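Side-chain contacts in probable amino acid aminotransferase (PDB 6Q1S), which belongs to the class IV aminotransferases and holds 4'-deoxy-4'-aminopyridoxal-5'-phosphate and 2-oxoglutaric acid in adjoining pockets: residues T218-Q221 with A222-V226; V4-L7 with D8-L12; N158-V161 with L162-A165; D22-A25 with A26-D30; L239-A242 with D243-S247. All blocks are in the same frame, centred on the assembly; numbering follows the deposited sequence.

All five contacts are local, each along a helix or round a turn. Contacts 1 and 3 serve the ligand site from opposite sides of the chain's centre, with their own centres about 26 Å apart. Contact 1 binds the phosphate of PMP; in contact 3, Met159 touches 2-oxoglutaric acid. Contacts 3 and 4, about 22 Å apart between centres, both meet the second subunit, and Met159 packs on Arg28 of that subunit. Contact 2 lies earlier in the chain than contact 4, their centres about 20 Å apart. Contact 5 lies away from PMP, the side chain of Leu239 being about 14 Å from it, and its centre is about 46 Å from that of contact 2.

Contact 1. Residues T218-Q221 with A222-V226; sequences TTQQ and ALFEV. With PMP (4'-deoxy-4'-aminopyridoxal-5'-phosphate), chain G.
Phosphate oxygen O2P of PMP takes two hydrogen bonds from Thr219. Thr219 OG1 is 2.7 Å from PMP O2P. Thr219 N is 3.2 Å from PMP O2P. Thr219 can do this because its OG1 lies beside its own backbone N (chi1 -40°), so both donors face the same oxygen. Thr218 treats O3P likewise through its N and OG1. Thr218 OG1 is 2.5 Å from PMP O3P, a very short bond whose exact length is doubtful. These are the first residues of helix 218-229, which runs between strands 204-207 and 233-236 in a beta-alpha-beta unit. The phosphate therefore sits at the N-terminal end of the helix, where the helix dipole would probably add to its hold. Arg52 and Ser255 also bond to PMP.

The helix continues through regular backbone bonds from Ala222 N to Thr218 O, Leu223 N to Thr219 O, Phe224 N to Gln220 O and Glu225 N to Gln221 O. Gln220 and Phe224, one turn apart, make the main side-chain contact. Gln220 bends at chi2 (-90°) and brings NE2 over the centre of one face of the Phe224 ring, 3.1 Å above its plane. The nearest ring atom to Gln220 NE2 is Phe224 CD2, at 3.2 Å. The amide stands steeply on the ring, with the planes 70° apart. Tyr236 fixes both partners: its OH is hydrogen-bonded to Gln220 NE2, and its ring meets that of Phe224 edge-to-face. Leu223 packs on Phe279 and Leu282 of helix 275-286.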
loop_
_atom_site.group_PDB
_atom_site.type_symbol
_atom_site.label_atom_id
_atom_site.label_comp_id
_atom_site.label_asym_id
_atom_site.label_seq_id
_atom_site.Cartn_x
_atom_site.Cartn_y
_atom_site.Cartn_z
ATOM N N THR B 218 -3.213 4.943 19.093
ATOM C CA THR B 218 -2.590 5.694 20.178
ATOM C C THR B 218 -3.635 6.481 20.955
ATOM O O THR B 218 -3.577 6.559 22.188
ATOM C CB THR B 218 -1.520 6.638 19.624
ATOM O OG1 THR B 218 -2.120 7.544 18.690
ATOM C CG2 THR B 218 -0.425 5.853 18.924
ATOM N N THR B 219 -4.602 7.067 20.247
ATOM C CA THR B 219 -5.653 7.825 20.915
ATOM C C THR B 219 -6.574 6.911 21.712
ATOM O O THR B 219 -7.026 7.276 22.804
ATOM C CB THR B 219 -6.458 8.628 19.895
ATOM O OG1 THR B 219 -5.573 9.185 18.915
ATOM C CG2 THR B 219 -7.197 9.762 20.588
ATOM N N GLN B 220 -6.876 5.723 21.178
ATOM C CA GLN B 220 -7.775 4.812 21.880
ATOM C C GLN B 220 -7.174 4.350 23.202
ATOM O O GLN B 220 -7.866 4.316 24.228
ATOM C CB GLN B 220 -8.107 3.611 20.992
ATOM C CG GLN B 220 -8.887 2.505 21.695
ATOM C CD GLN B 220 -7.992 1.464 22.340
ATOM O OE1 GLN B 220 -7.179 0.825 21.675
ATOM N NE2 GLN B 220 -8.133 1.297 23.648
ATOM N N GLN B 221 -5.888 3.995 23.203
ATOM C CA GLN B 221 -5.261 3.522 24.433
ATOM C C GLN B 221 -5.187 4.631 25.475
ATOM O O GLN B 221 -5.470 4.400 26.656
ATOM C CB GLN B 221 -3.868 2.967 24.140
ATOM C CG GLN B 221 -3.867 1.759 23.223
ATOM C CD GLN B 221 -2.495 1.123 23.105
ATOM O OE1 GLN B 221 -1.688 1.180 24.034
ATOM N NE2 GLN B 221 -2.224 0.514 21.956
ATOM N N ALA B 222 -4.798 5.838 25.059
ATOM C CA ALA B 222 -4.791 6.964 25.984
ATOM C C ALA B 222 -6.197 7.296 26.463
ATOM O O ALA B 222 -6.375 7.732 27.606
ATOM C CB ALA B 222 -4.150 8.184 25.325
ATOM N N LEU B 223 -7.206 7.092 25.610
ATOM C CA LEU B 223 -8.588 7.273 26.042
ATOM C C LEU B 223 -8.959 6.256 27.110
ATOM O O LEU B 223 -9.638 6.591 28.087
ATOM C CB LEU B 223 -9.539 7.165 24.851
ATOM C CG LEU B 223 -11.029 7.258 25.187
ATOM C CD1 LEU B 223 -11.384 8.651 25.683
ATOM C CD2 LEU B 223 -11.883 6.878 23.986
ATOM N N PHE B 224 -8.527 5.005 26.941
ATOM C CA PHE B 224 -8.799 4.000 27.963
ATOM C C PHE B 224 -8.145 4.358 29.290
ATOM O O PHE B 224 -8.683 4.038 30.352
ATOM C CB PHE B 224 -8.330 2.622 27.496
ATOM C CG PHE B 224 -9.354 1.872 26.689
ATOM C CD1 PHE B 224 -10.423 2.537 26.108
ATOM C CD2 PHE B 224 -9.256 0.498 26.521
ATOM C CE1 PHE B 224 -11.367 1.850 25.365
ATOM C CE2 PHE B 224 -10.198 -0.194 25.780
ATOM C CZ PHE B 224 -11.256 0.484 25.204
ATOM N N GLU B 225 -6.984 5.012 29.255
ATOM C CA GLU B 225 -6.311 5.368 30.499
ATOM C C GLU B 225 -7.085 6.438 31.262
ATOM O O GLU B 225 -7.292 6.326 32.477
ATOM C CB GLU B 225 -4.888 5.839 30.214
ATOM C CG GLU B 225 -3.990 4.778 29.606
ATOM C CD GLU B 225 -2.559 5.261 29.456
ATOM O OE1 GLU B 225 -1.719 4.496 28.932
ATOM O OE2 GLU B 225 -2.277 6.417 29.848
ATOM N N VAL B 226 -7.503 7.500 30.572
ATOM C CA VAL B 226 -8.191 8.586 31.262
ATOM C C VAL B 226 -9.585 8.149 31.684
ATOM O O VAL B 226 -10.069 8.528 32.756
ATOM C CB VAL B 226 -8.237 9.849 30.379
ATOM C CG1 VAL B 226 -6.929 10.631 30.496
ATOM C CG2 VAL B 226 -8.585 9.514 28.941
HETATM N N1 PMP G . -6.423 2.730 12.062
HETATM C C2 PMP G . -5.783 3.121 10.935
HETATM C C2A PMP G . -5.752 2.213 9.732
HETATM C C3 PMP G . -5.109 4.443 10.878
HETATM O O3 PMP G . -4.459 4.858 9.756
HETATM C C4 PMP G . -5.172 5.293 12.087
HETATM C C4A PMP G . -4.519 6.654 12.129
HETATM N N4A PMP G . -5.137 7.526 11.114
HETATM C C5 PMP G . -5.904 4.750 13.256
HETATM C C6 PMP G . -6.489 3.489 13.170
HETATM C C5A PMP G . -6.010 5.559 14.530
HETATM O O4P PMP G . -4.717 5.695 15.116
HETATM P P PMP G . -4.334 7.008 15.966
HETATM O O1P PMP G . -4.452 8.212 15.063
HETATM O O2P PMP G . -5.291 7.131 17.129
HETATM O O3P PMP G . -2.917 6.876 16.470
#

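Contact 2. Residues V4-L7 with D8-L12; sequences VVTL and DGEIL
Val4 and Leu12 are joined by a backbone hydrogen bond, Leu12 N to Val4 O, 3.1 Å long. A second one, Gly9 N to Thr6 O at 2.8 Å, closes a type I beta turn from Thr6 to Gly9. Between them lies a single beta bridge of Val5 with Ile11, so the chain doubles back on itself in a short hairpin-like turn. Ile11 CA also makes a CA-H...O contact with Val4 O, 3.5 Å away. Gly9 ends the turn with positive phi (103°), a backbone shape in which a side chain would crowd the Asp8 carbonyl oxygen.

The apolar contacts fall into two groups. Leu12 CD1 rests against Val4 CG1 at 3.6 Å and against Thr6 CG2 at 3.7 Å, so one methyl touches both Val4 and Thr6. The Leu12 and Thr6 side chains meet at about a right angle. Val5 and Ile11 instead run alongside each other, with Val5 CG2 3.7 Å from Ile11 CG1.

Val4 touches Ala21 of the second subunit. Val5 pairs with Val109 of strand 106-113. Val5 and Ile11 also pack on helix 67-84, where Arg69 forms a salt bridge with Asp8.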
loop_
_atom_site.group_PDB
_atom_site.type_symbol
_atom_site.label_atom_id
_atom_site.label_comp_id
_atom_site.label_asym_id
_atom_site.label_seq_id
_atom_site.Cartn_x
_atom_site.Cartn_y
_atom_site.Cartn_z
ATOM N N VAL B 4 9.637 21.081 6.561
ATOM C CA VAL B 4 10.372 19.823 6.616
ATOM C C VAL B 4 11.538 19.980 7.579
ATOM O O VAL B 4 12.254 20.987 7.540
ATOM C CB VAL B 4 10.882 19.397 5.223
ATOM C CG1 VAL B 4 11.613 18.067 5.312
ATOM C CG2 VAL B 4 9.738 19.320 4.237
ATOM N N VAL B 5 11.727 18.984 8.440
ATOM C CA VAL B 5 12.815 18.964 9.412
ATOM C C VAL B 5 13.471 17.591 9.363
ATOM O O VAL B 5 12.842 16.586 9.718
ATOM C CB VAL B 5 12.335 19.287 10.832
ATOM C CG1 VAL B 5 13.466 19.084 11.824
ATOM C CG2 VAL B 5 11.809 20.713 10.901
ATOM N N THR B 6 14.720 17.545 8.910
ATOM C CA THR B 6 15.485 16.311 8.845
ATOM C C THR B 6 15.999 15.931 10.232
ATOM O O THR B 6 16.003 16.739 11.165
ATOM C CB THR B 6 16.645 16.449 7.859
ATOM O OG1 THR B 6 17.554 17.455 8.320
ATOM C CG2 THR B 6 16.125 16.825 6.479
ATOM N N LEU B 7 16.437 14.675 10.361
ATOM C CA LEU B 7 16.895 14.176 11.655
ATOM C C LEU B 7 18.136 14.896 12.169
ATOM O O LEU B 7 18.403 14.846 13.374
ATOM C CB LEU B 7 17.166 12.673 11.570
ATOM C CG LEU B 7 16.098 11.774 12.194
ATOM C CD1 LEU B 7 14.776 11.937 11.466
ATOM C CD2 LEU B 7 16.541 10.320 12.178
ATOM N N ASP B 8 18.910 15.547 11.297
ATOM C CA ASP B 8 19.986 16.397 11.792
ATOM C C ASP B 8 19.452 17.633 12.505
ATOM O O ASP B 8 20.183 18.240 13.297
ATOM C CB ASP B 8 20.930 16.787 10.650
ATOM C CG ASP B 8 21.763 15.619 10.160
ATOM O OD1 ASP B 8 22.182 14.792 10.999
ATOM O OD2 ASP B 8 21.998 15.528 8.938
ATOM N N GLY B 9 18.203 18.018 12.246
ATOM C CA GLY B 9 17.569 19.107 12.965
ATOM C C GLY B 9 17.453 20.443 12.269
ATOM O O GLY B 9 17.024 21.412 12.911
ATOM N N GLU B 10 17.795 20.533 10.989
ATOM C CA GLU B 10 17.754 21.800 10.268
ATOM C C GLU B 10 16.512 21.841 9.381
ATOM O O GLU B 10 16.094 20.818 8.819
ATOM C CB GLU B 10 19.034 22.017 9.429
ATOM C CG GLU B 10 20.328 22.044 10.238
ATOM C CD GLU B 10 20.753 20.663 10.693
ATOM O OE1 GLU B 10 19.978 19.709 10.461
ATOM O OE2 GLU B 10 21.846 20.532 11.283
ATOM N N ILE B 11 15.952 23.041 9.231
ATOM C CA ILE B 11 14.686 23.235 8.544
ATOM C C ILE B 11 14.932 23.562 7.080
ATOM O O ILE B 11 15.602 24.545 6.751
ATOM C CB ILE B 11 13.871 24.343 9.223
ATOM C CG1 ILE B 11 13.578 24.008 10.692
ATOM C CG2 ILE B 11 12.577 24.598 8.455
ATOM C CD1 ILE B 11 14.587 24.552 11.679
ATOM N N LEU B 12 14.385 22.730 6.202
ATOM C CA LEU B 12 14.663 22.805 4.777
ATOM C C LEU B 12 13.855 23.924 4.134
ATOM O O LEU B 12 12.740 24.242 4.557
ATOM C CB LEU B 12 14.344 21.472 4.108
ATOM C CG LEU B 12 14.973 20.234 4.756
ATOM C CD1 LEU B 12 14.773 19.023 3.866
ATOM C CD2 LEU B 12 16.449 20.453 5.041
#

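Contact 3. Residues N158-V161 with L162-A165; sequences NMAV and LRHA
Met159 and Arg163 meet one turn apart on the alpha-helix 156-166, which borders the ligand site and the second subunit. The backbone contacts are the regular i to i+4 hydrogen bonds: Leu162 N to Asn158 O, Arg163 N to Met159 O, His164 N to Ala160 O at 2.8 Å, and Ala165 N to Val161 O.

Apolar contact along the helix is slight. Met159 bends at chi2 and chi3, and its CE stays 4.4 Å from Leu162 CD1. Met159 also touches 2-oxoglutaric acid. Val161 and Ala165 turn to strand 172-176, where both reach Val173.

Polar ends find partners beyond this turn. Asn158 ND2 bonds to Pro186 O. Arg163 NE forms a salt bridge with Asp61 of the second subunit, and the His164 ring meets that of Trp145, also of the second subunit, with the planes about 45° apart.

Arg163 also folds back on its own helix. A bend at chi3 (-52°) lays one face of the guanidinium over the preceding turn. Below that face, off centre, are Ala160 CA and Met159 O. Arg163 NH2 comes to 3.4 Å from Ala160 CB, and Arg163 NH1 to 3.7 Å from Met159 CB.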
loop_
_atom_site.group_PDB
_atom_site.type_symbol
_atom_site.label_atom_id
_atom_site.label_comp_id
_atom_site.label_asym_id
_atom_site.label_seq_id
_atom_site.Cartn_x
_atom_site.Cartn_y
_atom_site.Cartn_z
ATOM N N ASN B 158 -6.618 2.490 1.439
ATOM C CA ASN B 158 -7.354 3.225 2.463
ATOM C C ASN B 158 -8.021 4.466 1.883
ATOM O O ASN B 158 -9.181 4.760 2.191
ATOM C CB ASN B 158 -6.414 3.608 3.605
ATOM C CG ASN B 158 -5.718 2.408 4.214
ATOM O OD1 ASN B 158 -4.926 1.733 3.553
ATOM N ND2 ASN B 158 -5.990 2.151 5.487
ATOM N N MET B 159 -7.305 5.199 1.028
ATOM C CA MET B 159 -7.863 6.416 0.450
ATOM C C MET B 159 -8.938 6.096 -0.582
ATOM O O MET B 159 -9.934 6.820 -0.692
ATOM C CB MET B 159 -6.745 7.256 -0.167
ATOM C CG MET B 159 -5.644 7.620 0.817
ATOM S SD MET B 159 -6.270 8.438 2.296
ATOM C CE MET B 159 -7.175 9.800 1.568
ATOM N N ALA B 160 -8.755 5.015 -1.344
ATOM C CA ALA B 160 -9.757 4.623 -2.332
ATOM C C ALA B 160 -11.057 4.198 -1.659
ATOM O O ALA B 160 -12.147 4.472 -2.175
ATOM C CB ALA B 160 -9.213 3.499 -3.212
ATOM N N VAL B 161 -10.961 3.523 -0.511
ATOM C CA VAL B 161 -12.156 3.125 0.226
ATOM C C VAL B 161 -12.931 4.355 0.681
ATOM O O VAL B 161 -14.168 4.381 0.641
ATOM C CB VAL B 161 -11.770 2.219 1.412
ATOM C CG1 VAL B 161 -12.899 2.140 2.424
ATOM C CG2 VAL B 161 -11.403 0.828 0.914
ATOM N N LEU B 162 -12.219 5.400 1.107
ATOM C CA LEU B 162 -12.886 6.628 1.524
ATOM C C LEU B 162 -13.536 7.333 0.339
ATOM O O LEU B 162 -14.628 7.895 0.468
ATOM C CB LEU B 162 -11.893 7.553 2.223
ATOM C CG LEU B 162 -11.481 7.144 3.638
ATOM C CD1 LEU B 162 -10.270 7.943 4.095
ATOM C CD2 LEU B 162 -12.641 7.323 4.604
ATOM N N ARG B 163 -12.876 7.319 -0.823
ATOM C CA ARG B 163 -13.475 7.911 -2.015
ATOM C C ARG B 163 -14.693 7.121 -2.473
ATOM O O ARG B 163 -15.656 7.706 -2.984
ATOM C CB ARG B 163 -12.442 7.995 -3.139
ATOM C CG ARG B 163 -11.393 9.078 -2.943
ATOM C CD ARG B 163 -10.585 9.292 -4.215
ATOM N NE ARG B 163 -10.033 8.042 -4.728
ATOM C CZ ARG B 163 -8.848 7.549 -4.383
ATOM N NH1 ARG B 163 -8.078 8.205 -3.525
ATOM N NH2 ARG B 163 -8.429 6.402 -4.900
ATOM N N HIS B 164 -14.664 5.796 -2.307
ATOM C CA HIS B 164 -15.818 4.973 -2.652
ATOM C C HIS B 164 -17.032 5.352 -1.816
ATOM O O HIS B 164 -18.149 5.449 -2.338
ATOM C CB HIS B 164 -15.468 3.494 -2.471
ATOM C CG HIS B 164 -16.643 2.570 -2.559
ATOM N ND1 HIS B 164 -17.331 2.135 -1.447
ATOM C CD2 HIS B 164 -17.246 1.988 -3.624
ATOM C CE1 HIS B 164 -18.309 1.330 -1.821
ATOM N NE2 HIS B 164 -18.281 1.225 -3.138
ATOM N N ALA B 165 -16.833 5.577 -0.515
ATOM C CA ALA B 165 -17.944 5.967 0.346
ATOM C C ALA B 165 -18.375 7.405 0.097
ATOM O O ALA B 165 -19.540 7.747 0.324
ATOM C CB ALA B 165 -17.562 5.783 1.812
#

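Contact 4. Residues D22-A25 with A26-D30; sequences DDLA and AVRGD
Leu24 has its CG turned opposite its carbonyl carbon (chi1 -74°), while Val27 holds CG2 between its backbone N and carbonyl carbon. These torsions bring Leu24 CD2 to 4.0 Å from Val27 CG2. The same Val27 methyl presses on the backbone behind it, 3.5 Å from Asp23 O. Asp30 CB also lies 3.9 Å from Leu24 CB.

Asp23 starts the short helix. Its OD1 accepts from Ala25 N at 2.9 Å through the anti lone pair, and Ser96 and Thr106 also bond to the carboxylate. Asp23 O receives both Ala26 N and Val27 N; the latter lies in the carbonyl plane.

Leu24 O is gripped twice at the other end. Asp30 N is 2.9 Å from Leu24 O, in a nearly straight bond (174° at the hydrogen). Arg28 N reaches Leu24 O from the opposite face of the carbonyl plane. Arg28 is the first residue to leave helical angles; Gly29 follows at positive phi, its CA 3.2 Å from Ala25 O, a CA-H...O contact. The Asp30 carboxylate forms a salt bridge with Arg97.

Arg28 touches 2-oxoglutaric acid and packs on Tyr155 of the second subunit. The whole is a single helical turn at the subunit interface, with an Asp23 N-cap at its start, and Leu24 O taking Arg28 N and Asp30 N at its end.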
loop_
_atom_site.group_PDB
_atom_site.type_symbol
_atom_site.label_atom_id
_atom_site.label_comp_id
_atom_site.label_asym_id
_atom_site.label_seq_id
_atom_site.Cartn_x
_atom_site.Cartn_y
_atom_site.Cartn_z
ATOM N N ASP B 22 13.982 7.627 -6.965
ATOM C CA ASP B 22 14.101 6.200 -6.695
ATOM C C ASP B 22 13.948 5.865 -5.216
ATOM O O ASP B 22 14.297 4.753 -4.805
ATOM C CB ASP B 22 15.438 5.671 -7.218
ATOM C CG ASP B 22 16.618 6.484 -6.732
ATOM O OD1 ASP B 22 17.768 6.089 -7.016
ATOM O OD2 ASP B 22 16.398 7.496 -6.036
ATOM N N ASP B 23 13.446 6.796 -4.407
ATOM C CA ASP B 23 13.190 6.500 -3.005
ATOM C C ASP B 23 12.071 5.472 -2.903
ATOM O O ASP B 23 11.035 5.602 -3.559
ATOM C CB ASP B 23 12.823 7.773 -2.244
ATOM C CG ASP B 23 12.896 7.597 -0.740
ATOM O OD1 ASP B 23 12.039 6.878 -0.182
ATOM O OD2 ASP B 23 13.813 8.168 -0.113
ATOM N N LEU B 24 12.289 4.440 -2.087
ATOM C CA LEU B 24 11.337 3.338 -2.016
ATOM C C LEU B 24 9.994 3.756 -1.432
ATOM O O LEU B 24 9.008 3.033 -1.606
ATOM C CB LEU B 24 11.934 2.190 -1.205
ATOM C CG LEU B 24 13.008 1.412 -1.966
ATOM C CD1 LEU B 24 13.939 0.689 -1.007
ATOM C CD2 LEU B 24 12.364 0.437 -2.940
ATOM N N ALA B 25 9.927 4.905 -0.756
ATOM C CA ALA B 25 8.635 5.416 -0.313
ATOM C C ALA B 25 7.750 5.789 -1.491
ATOM O O ALA B 25 6.525 5.643 -1.417
ATOM C CB ALA B 25 8.826 6.625 0.598
ATOM N N ALA B 26 8.346 6.268 -2.580
ATOM C CA ALA B 26 7.583 6.733 -3.729
ATOM C C ALA B 26 7.337 5.640 -4.759
ATOM O O ALA B 26 6.254 5.586 -5.351
ATOM C CB ALA B 26 8.302 7.910 -4.390
ATOM N N VAL B 27 8.313 4.763 -4.994
ATOM C CA VAL B 27 8.141 3.769 -6.046
ATOM C C VAL B 27 7.390 2.544 -5.535
ATOM O O VAL B 27 6.729 1.851 -6.316
ATOM C CB VAL B 27 9.502 3.376 -6.649
ATOM C CG1 VAL B 27 10.142 4.571 -7.343
ATOM C CG2 VAL B 27 10.424 2.809 -5.578
ATOM N N ARG B 28 7.477 2.247 -4.234
ATOM C CA ARG B 28 6.831 1.054 -3.699
ATOM C C ARG B 28 6.091 1.290 -2.385
ATOM O O ARG B 28 5.590 0.321 -1.799
ATOM C CB ARG B 28 7.845 -0.090 -3.533
ATOM C CG ARG B 28 8.487 -0.509 -4.846
ATOM C CD ARG B 28 7.625 -1.569 -5.526
ATOM N NE ARG B 28 8.140 -1.987 -6.828
ATOM C CZ ARG B 28 9.200 -2.770 -7.009
ATOM N NH1 ARG B 28 9.877 -3.234 -5.967
ATOM N NH2 ARG B 28 9.581 -3.088 -8.238
ATOM N N GLY B 29 5.984 2.530 -1.914
ATOM C CA GLY B 29 5.362 2.783 -0.624
ATOM C C GLY B 29 6.009 2.045 0.525
ATOM O O GLY B 29 5.323 1.676 1.486
ATOM N N ASP B 30 7.317 1.818 0.451
ATOM C CA ASP B 30 8.020 0.930 1.376
ATOM C C ASP B 30 8.555 1.768 2.530
ATOM O O ASP B 30 9.684 2.258 2.503
ATOM C CB ASP B 30 9.139 0.192 0.652
ATOM C CG ASP B 30 9.644 -1.007 1.422
ATOM O OD1 ASP B 30 10.612 -1.645 0.961
ATOM O OD2 ASP B 30 9.052 -1.337 2.470
#

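Contact 5. Residues L239-A242 with D243-S247; sequences LRVA and DLFDS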
loop_
_atom_site.group_PDB
_atom_site.type_symbol
_atom_site.label_atom_id
_atom_site.label_comp_id
_atom_site.label_asym_id
_atom_site.label_seq_id
_atom_site.Cartn_x
_atom_site.Cartn_y
_atom_site.Cartn_z
ATOM N N LEU B 239 -16.751 -7.152 18.503
ATOM C CA LEU B 239 -17.934 -6.367 18.179
ATOM C C LEU B 239 -18.466 -6.786 16.819
ATOM O O LEU B 239 -17.698 -7.075 15.898
ATOM C CB LEU B 239 -17.646 -4.861 18.175
ATOM C CG LEU B 239 -17.354 -4.041 19.439
ATOM C CD1 LEU B 239 -16.158 -4.527 20.220
ATOM C CD2 LEU B 239 -17.168 -2.576 19.062
ATOM N N ARG B 240 -19.786 -6.817 16.705
ATOM C CA ARG B 240 -20.473 -7.126 15.463
ATOM C C ARG B 240 -21.221 -5.895 14.975
ATOM O O ARG B 240 -21.296 -4.872 15.662
ATOM C CB ARG B 240 -21.452 -8.287 15.671
ATOM C CG ARG B 240 -20.870 -9.470 16.428
ATOM C CD ARG B 240 -20.369 -10.538 15.480
ATOM N NE ARG B 240 -21.458 -11.133 14.713
ATOM C CZ ARG B 240 -21.286 -12.022 13.742
ATOM N NH1 ARG B 240 -20.065 -12.417 13.412
ATOM N NH2 ARG B 240 -22.335 -12.511 13.097
ATOM N N VAL B 241 -21.764 -5.998 13.761
ATOM C CA VAL B 241 -22.509 -4.875 13.200
ATOM C C VAL B 241 -23.746 -4.597 14.044
ATOM O O VAL B 241 -24.144 -3.438 14.219
ATOM C CB VAL B 241 -22.869 -5.151 11.726
ATOM C CG1 VAL B 241 -23.823 -4.095 11.198
ATOM C CG2 VAL B 241 -21.611 -5.181 10.875
ATOM N N ALA B 242 -24.359 -5.647 14.599
ATOM C CA ALA B 242 -25.509 -5.459 15.477
ATOM C C ALA B 242 -25.137 -4.662 16.721
ATOM O O ALA B 242 -25.900 -3.793 17.161
ATOM C CB ALA B 242 -26.096 -6.815 15.866
ATOM N N ASP B 243 -23.966 -4.939 17.300
ATOM C CA ASP B 243 -23.499 -4.185 18.457
ATOM C C ASP B 243 -23.232 -2.723 18.127
ATOM O O ASP B 243 -23.224 -1.884 19.034
ATOM C CB ASP B 243 -22.240 -4.830 19.038
ATOM C CG ASP B 243 -22.473 -6.256 19.489
ATOM O OD1 ASP B 243 -21.497 -7.030 19.553
ATOM O OD2 ASP B 243 -23.644 -6.617 19.737
ATOM N N LEU B 244 -22.997 -2.400 16.855
ATOM C CA LEU B 244 -22.792 -1.008 16.477
ATOM C C LEU B 244 -24.082 -0.208 16.603
ATOM O O LEU B 244 -24.064 0.946 17.046
ATOM C CB LEU B 244 -22.242 -0.921 15.053
ATOM C CG LEU B 244 -20.806 -1.406 14.842
ATOM C CD1 LEU B 244 -20.424 -1.311 13.373
ATOM C CD2 LEU B 244 -19.839 -0.615 15.707
ATOM N N PHE B 245 -25.212 -0.802 16.222
ATOM C CA PHE B 245 -26.478 -0.081 16.213
ATOM C C PHE B 245 -27.099 0.060 17.598
ATOM O O PHE B 245 -27.897 0.981 17.806
ATOM C CB PHE B 245 -27.463 -0.776 15.271
ATOM C CG PHE B 245 -27.106 -0.640 13.817
ATOM C CD1 PHE B 245 -27.325 0.552 13.145
ATOM C CD2 PHE B 245 -26.546 -1.699 13.123
ATOM C CE1 PHE B 245 -26.994 0.684 11.808
ATOM C CE2 PHE B 245 -26.213 -1.573 11.786
ATOM C CZ PHE B 245 -26.439 -0.381 11.128
ATOM N N ASP B 246 -26.767 -0.822 18.540
ATOM C CA ASP B 246 -27.317 -0.759 19.890
ATOM C C ASP B 246 -26.472 0.059 20.862
ATOM O O ASP B 246 -26.838 0.160 22.038
ATOM C CB ASP B 246 -27.504 -2.171 20.456
ATOM C CG ASP B 246 -28.317 -3.061 19.543
ATOM O OD1 ASP B 246 -27.892 -4.209 19.305
ATOM O OD2 ASP B 246 -29.364 -2.600 19.035
ATOM N N SER B 247 -25.378 0.661 20.409
ATOM C CA SER B 247 -24.506 1.389 21.314
ATOM C C SER B 247 -25.101 2.764 21.631
ATOM O O SER B 247 -26.018 3.246 20.961
ATOM C CB SER B 247 -23.114 1.545 20.701
ATOM O OG SER B 247 -23.147 2.465 19.624
HETATM O O HOH W 1 -29.093 -4.156 16.830
#
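Val241 and Phe245 make an i to i+4 side-chain contact along the short helix 241-245, which packs on strands of the mixed sheet. The two side chains lie alongside each other. Val241 CG1 is anti to its backbone N (chi1 171°) and stands 3.5 Å from Phe245 CE2. The ring also comes close to the backbone, with Phe245 CD2 3.2 Å from Val241 O.

Asp243 folds back to the start of the helix. Its OD1 accepts a weak hydrogen bond from Arg240 N, 3.3 Å away. The charges of Arg240 and Asp243 are not in contact: Arg240 NE is 6.3 Å from Asp243 OD1. The Arg240 side chain leads elsewhere, to a cation-pi contact with Tyr181.

The backbone bonds across this turn are all weak. Leu244 N is shared between Arg240 O and Val241 O, and Phe245 N between Val241 O and Ala242 O. Asp246 N reaches Ala242 O at 3.4 Å. Asp246 OD1 also lies near Ala242 O, 3.0 Å away, but both are acceptors and do not bond. A water sits beside the pair.

Leu244 packs on Ile174 of strand 172-176, Ile192 of strand 189-194 and Leu265 of strand 258-265. Val241 packs on Val176. Phe245 rests on Leu265 and makes a cation-pi contact with Arg268, at the short strand 268-269.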